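Local structure of chorismate mutase (Paraburkholderia phymatum, 5TS9) at residues V16-S21 and A167-K172; S143-V148 and L157-L162. The protein probably catalyses the rearrangement of chorismate to prephenate, as an all-helical chorismate mutase whose assembly holds two subunits. All blocks are in the same frame, centred on the assembly; numbering follows the deposited sequence.

Interaction 1: V16-S21 and A167-K172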
# COMPACT_ATOMS: atom_id res chain seq x y z
N VAL A 16 3.34 4.29 21.04
CA VAL A 16 1.90 4.04 20.94
C VAL A 16 1.12 5.30 20.59
O VAL A 16 0.23 5.22 19.73
CB VAL A 16 1.36 3.40 22.22
CG1 VAL A 16 -0.15 3.53 22.26
CG2 VAL A 16 1.75 1.94 22.27
N PRO A 17 1.36 6.46 21.22
CA PRO A 17 0.62 7.67 20.79
C PRO A 17 0.86 8.05 19.33
O PRO A 17 -0.08 8.47 18.65
CB PRO A 17 1.13 8.75 21.77
CG PRO A 17 1.57 7.99 22.98
CD PRO A 17 2.17 6.73 22.43
N LEU A 18 2.09 7.89 18.83
CA LEU A 18 2.33 8.14 17.41
C LEU A 18 1.54 7.17 16.54
O LEU A 18 0.86 7.59 15.59
CB LEU A 18 3.83 8.04 17.12
CG LEU A 18 4.29 8.11 15.65
CD1 LEU A 18 3.74 9.34 14.99
CD2 LEU A 18 5.81 8.09 15.59
N VAL A 19 1.61 5.87 16.85
CA VAL A 19 0.93 4.85 16.04
C VAL A 19 -0.58 5.03 16.14
O VAL A 19 -1.31 4.81 15.18
CB VAL A 19 1.38 3.44 16.49
CG1 VAL A 19 0.54 2.34 15.83
CG2 VAL A 19 2.85 3.24 16.15
N ARG A 20 -1.06 5.46 17.31
CA ARG A 20 -2.48 5.76 17.46
C ARG A 20 -2.92 6.88 16.53
O ARG A 20 -3.96 6.79 15.88
CB ARG A 20 -2.75 6.11 18.93
CG ARG A 20 -4.19 6.05 19.35
CD ARG A 20 -4.26 6.31 20.86
NE ARG A 20 -3.90 5.15 21.67
CZ ARG A 20 -3.23 5.22 22.82
NH1 ARG A 20 -2.81 6.40 23.28
NH2 ARG A 20 -2.97 4.12 23.52
N SER A 21 -2.12 7.95 16.42
CA SER A 21 -2.50 9.06 15.55
C SER A 21 -2.54 8.62 14.09
O SER A 21 -3.46 8.98 13.34
CB SER A 21 -1.55 10.24 15.75
OG SER A 21 -0.20 9.86 15.54
N ALA A 167 5.86 2.70 8.25
CA ALA A 167 7.02 2.17 7.53
C ALA A 167 8.33 2.90 7.85
O ALA A 167 9.39 2.27 7.96
CB ALA A 167 6.75 2.24 6.03
N ARG A 168 8.30 4.22 7.95
CA ARG A 168 9.56 4.95 8.11
C ARG A 168 9.59 5.81 9.37
O ARG A 168 10.24 6.86 9.42
CB ARG A 168 9.85 5.77 6.85
CG ARG A 168 9.90 4.87 5.62
CD ARG A 168 10.36 5.58 4.38
NE ARG A 168 9.23 6.18 3.70
CZ ARG A 168 9.29 6.75 2.50
NH1 ARG A 168 10.44 6.79 1.83
NH2 ARG A 168 8.19 7.26 1.97
N ILE A 169 8.87 5.38 10.41
CA ILE A 169 9.14 5.92 11.74
C ILE A 169 10.60 5.65 12.13
O ILE A 169 11.35 6.55 12.52
CB ILE A 169 8.17 5.32 12.77
CG1 ILE A 169 6.74 5.79 12.50
CG2 ILE A 169 8.62 5.65 14.19
CD1 ILE A 169 5.73 5.12 13.42
N CYS A 170 11.00 4.39 12.03
CA CYS A 170 12.38 4.01 12.32
C CYS A 170 13.29 4.52 11.22
O CYS A 170 13.00 4.35 10.04
CB CYS A 170 12.49 2.49 12.41
SG CYS A 170 11.52 1.81 13.73
N VAL A 171 14.41 5.12 11.61
CA VAL A 171 15.42 5.59 10.66
C VAL A 171 16.78 5.13 11.14
O VAL A 171 17.08 5.18 12.34
CB VAL A 171 15.37 7.12 10.49
CG1 VAL A 171 14.09 7.52 9.76
CG2 VAL A 171 15.42 7.80 11.83
N LYS A 172 17.61 4.66 10.21
CA LYS A 172 18.92 4.11 10.53
C LYS A 172 19.80 5.09 11.30
O LYS A 172 19.80 6.29 11.02
CB LYS A 172 19.64 3.67 9.26

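Interaction 2: S143-V148 and L157-L162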
# COMPACT_ATOMS: atom_id res chain seq x y z
N SER A 143 5.39 -3.85 17.67
CA SER A 143 4.60 -4.13 18.86
C SER A 143 3.53 -3.06 19.08
O SER A 143 2.39 -3.38 19.41
CB SER A 143 5.50 -4.24 20.09
OG SER A 143 6.25 -5.44 20.04
N ALA A 144 3.89 -1.78 18.88
CA ALA A 144 2.93 -0.69 19.04
C ALA A 144 1.76 -0.84 18.07
O ALA A 144 0.61 -0.56 18.42
CB ALA A 144 3.63 0.65 18.81
N VAL A 145 2.04 -1.26 16.84
CA VAL A 145 0.97 -1.51 15.88
C VAL A 145 0.08 -2.63 16.38
O VAL A 145 -1.16 -2.57 16.27
CB VAL A 145 1.58 -1.84 14.52
CG1 VAL A 145 0.52 -2.44 13.60
CG2 VAL A 145 2.20 -0.57 13.92
N GLY A 146 0.68 -3.68 16.94
CA GLY A 146 -0.10 -4.75 17.52
C GLY A 146 -0.99 -4.26 18.64
O GLY A 146 -2.19 -4.57 18.68
N GLN A 147 -0.43 -3.48 19.57
CA GLN A 147 -1.22 -2.98 20.69
C GLN A 147 -2.36 -2.10 20.20
O GLN A 147 -3.51 -2.26 20.64
CB GLN A 147 -0.33 -2.20 21.66
CG GLN A 147 -1.05 -1.77 22.92
CD GLN A 147 -0.13 -1.09 23.92
OE1 GLN A 147 1.04 -1.44 24.04
NE2 GLN A 147 -0.66 -0.09 24.62
N VAL A 148 -2.08 -1.19 19.27
CA VAL A 148 -3.12 -0.27 18.80
C VAL A 148 -4.21 -1.03 18.05
O VAL A 148 -5.40 -0.72 18.17
CB VAL A 148 -2.47 0.82 17.94
CG1 VAL A 148 -3.51 1.54 17.11
CG2 VAL A 148 -1.67 1.82 18.85
N LEU A 157 -7.17 -6.09 7.35
CA LEU A 157 -6.89 -5.08 6.33
C LEU A 157 -6.31 -3.81 6.96
O LEU A 157 -5.31 -3.26 6.47
CB LEU A 157 -8.17 -4.72 5.56
CG LEU A 157 -8.12 -3.46 4.68
CD1 LEU A 157 -7.08 -3.58 3.54
CD2 LEU A 157 -9.52 -3.12 4.08
N HIS A 158 -6.95 -3.32 8.02
CA HIS A 158 -6.50 -2.06 8.62
C HIS A 158 -5.17 -2.23 9.35
O HIS A 158 -4.36 -1.30 9.35
CB HIS A 158 -7.57 -1.53 9.55
CG HIS A 158 -8.75 -0.95 8.84
ND1 HIS A 158 -9.76 -1.73 8.30
CD2 HIS A 158 -9.07 0.33 8.54
CE1 HIS A 158 -10.66 -0.96 7.72
NE2 HIS A 158 -10.26 0.30 7.85
N ARG A 159 -4.93 -3.39 9.96
CA ARG A 159 -3.62 -3.59 10.58
C ARG A 159 -2.53 -3.66 9.52
O ARG A 159 -1.44 -3.09 9.70
CB ARG A 159 -3.63 -4.86 11.45
CG ARG A 159 -2.34 -5.03 12.28
CD ARG A 159 -2.41 -6.27 13.19
NE ARG A 159 -1.79 -7.41 12.54
CZ ARG A 159 -2.45 -8.45 12.05
NH1 ARG A 159 -3.77 -8.51 12.14
NH2 ARG A 159 -1.79 -9.45 11.46
N ALA A 160 -2.80 -4.36 8.42
CA ALA A 160 -1.83 -4.41 7.32
C ALA A 160 -1.48 -3.02 6.84
O ALA A 160 -0.30 -2.69 6.64
CB ALA A 160 -2.37 -5.26 6.17
N ALA A 161 -2.49 -2.16 6.68
CA ALA A 161 -2.24 -0.81 6.21
C ALA A 161 -1.66 0.07 7.31
O ALA A 161 -0.93 1.03 7.01
CB ALA A 161 -3.54 -0.21 5.64
N LEU A 162 -1.94 -0.24 8.58
CA LEU A 162 -1.20 0.46 9.64
C LEU A 162 0.29 0.12 9.57
O LEU A 162 1.14 1.00 9.71
CB LEU A 162 -1.78 0.11 11.02
CG LEU A 162 -1.24 0.92 12.22
CD1 LEU A 162 -1.20 2.39 11.91
CD2 LEU A 162 -2.07 0.69 13.47

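Interaction 1: V16-S21 and A167-K172
The side-chain ends of Leu18 and Ile169 meet head-on, and their methyl groups make up most of the contact between the first turns of helix 16-39 and the chain's C-terminal tail. The pair illustrates how an irregular tail can meet a helix through one aliphatic residue while other bonds hold it in place. The first torsion of the leucine (chi1 173°) carries CG outward from its helix, and the second (54°) sets CD2 toward the tail, 3.7 Å from CD1 of Ile169. The same CD2 also meets the other branch of the isoleucine, standing 4.0 Å from its CG2, so that the methyl sits against both arms of the fork. The isoleucine is stretched to match: CG1 stands anti to the carbonyl carbon, and a nearly straight second torsion (175°) carries CD1 out to the end of the side chain. Val19 adds a looser touch, its CG2 lying 4.4 Å from Ile169 CD1. All three touching residues are buried.

No hydrogen bond crosses between the two segments; several polar groups have partners outside them. On the tail, Arg132 takes the carbonyl oxygens of Arg168 and Ile169, Arg168 forms a salt bridge with Asp76, and Cys170 is joined to Cys137 by a disulfide. Leu18 also packs on Asn124 and Val128 of helix 106-128, and Ile169 has Phe15 as a further neighbour. The arrangement belongs to the all-helical fold of type II chorismate mutases, here with a disulfide-linked C-terminal tail laid against the N-terminal end of helix 16-39, which lies largely in the family region.

Interaction 2: S143-V148 and L157-L162
The side chains of Val145 and Leu162 lie alongside each other with opposed directions, where helix 137-151 faces helix 156-165. The leucine's branch point lies across the valine's fork: CG of Leu162 is 4.0 Å from CG1 of Val145 and 4.1 Å from its CG2. Both side chains leave their backbones toward the facing helix, and the extended first torsion of Leu162 (-172°) helps to bring CG and CD2 up to it. Val148, one turn further along, meets the same leucine differently, the two side chains standing roughly perpendicular with Val148 CG1 4.0 Å from Leu162 CD2. One leucine therefore serves two valines: CG and CD2 both touch Val145, and CD2 also reaches Val148.

This is a helical hairpin: the two helices follow each other in the chain and run nearly antiparallel, at 151°, with their segment axes 10.2 Å apart. Arg159 meets Val145 from the facing helix with its aliphatic part, CG lying 4.1 Å from Val145 CG1. Its chain starts out extended and then bends at chi3 (95°), and its polar end is taken up across the subunit boundary, where NH2 bonds to Asn91 OD1 of the second subunit. Arg94 of that subunit brings a like charge near Arg159 NE and also packs on Val145.

From the N terminus, the chain passes the short helix 10-14 and enters helix 16-39, and interaction 1 is completed only when the C-terminal tail returns to it, closing a loop over nearly the whole protein. Interaction 2 is nested inside that loop and is far shorter, closing the turn between helices 137-151 and 156-165. The two contacts meet chiefly through Val19, whose CG1 packs 3.8 Å from Val148 CG2 and whose CG2 lies 3.8 Å from Ala144 CB. Helix 16-39 is thus shared, touching the tail and the hairpin that leads to it. Both contacts also lie within reach of the second subunit.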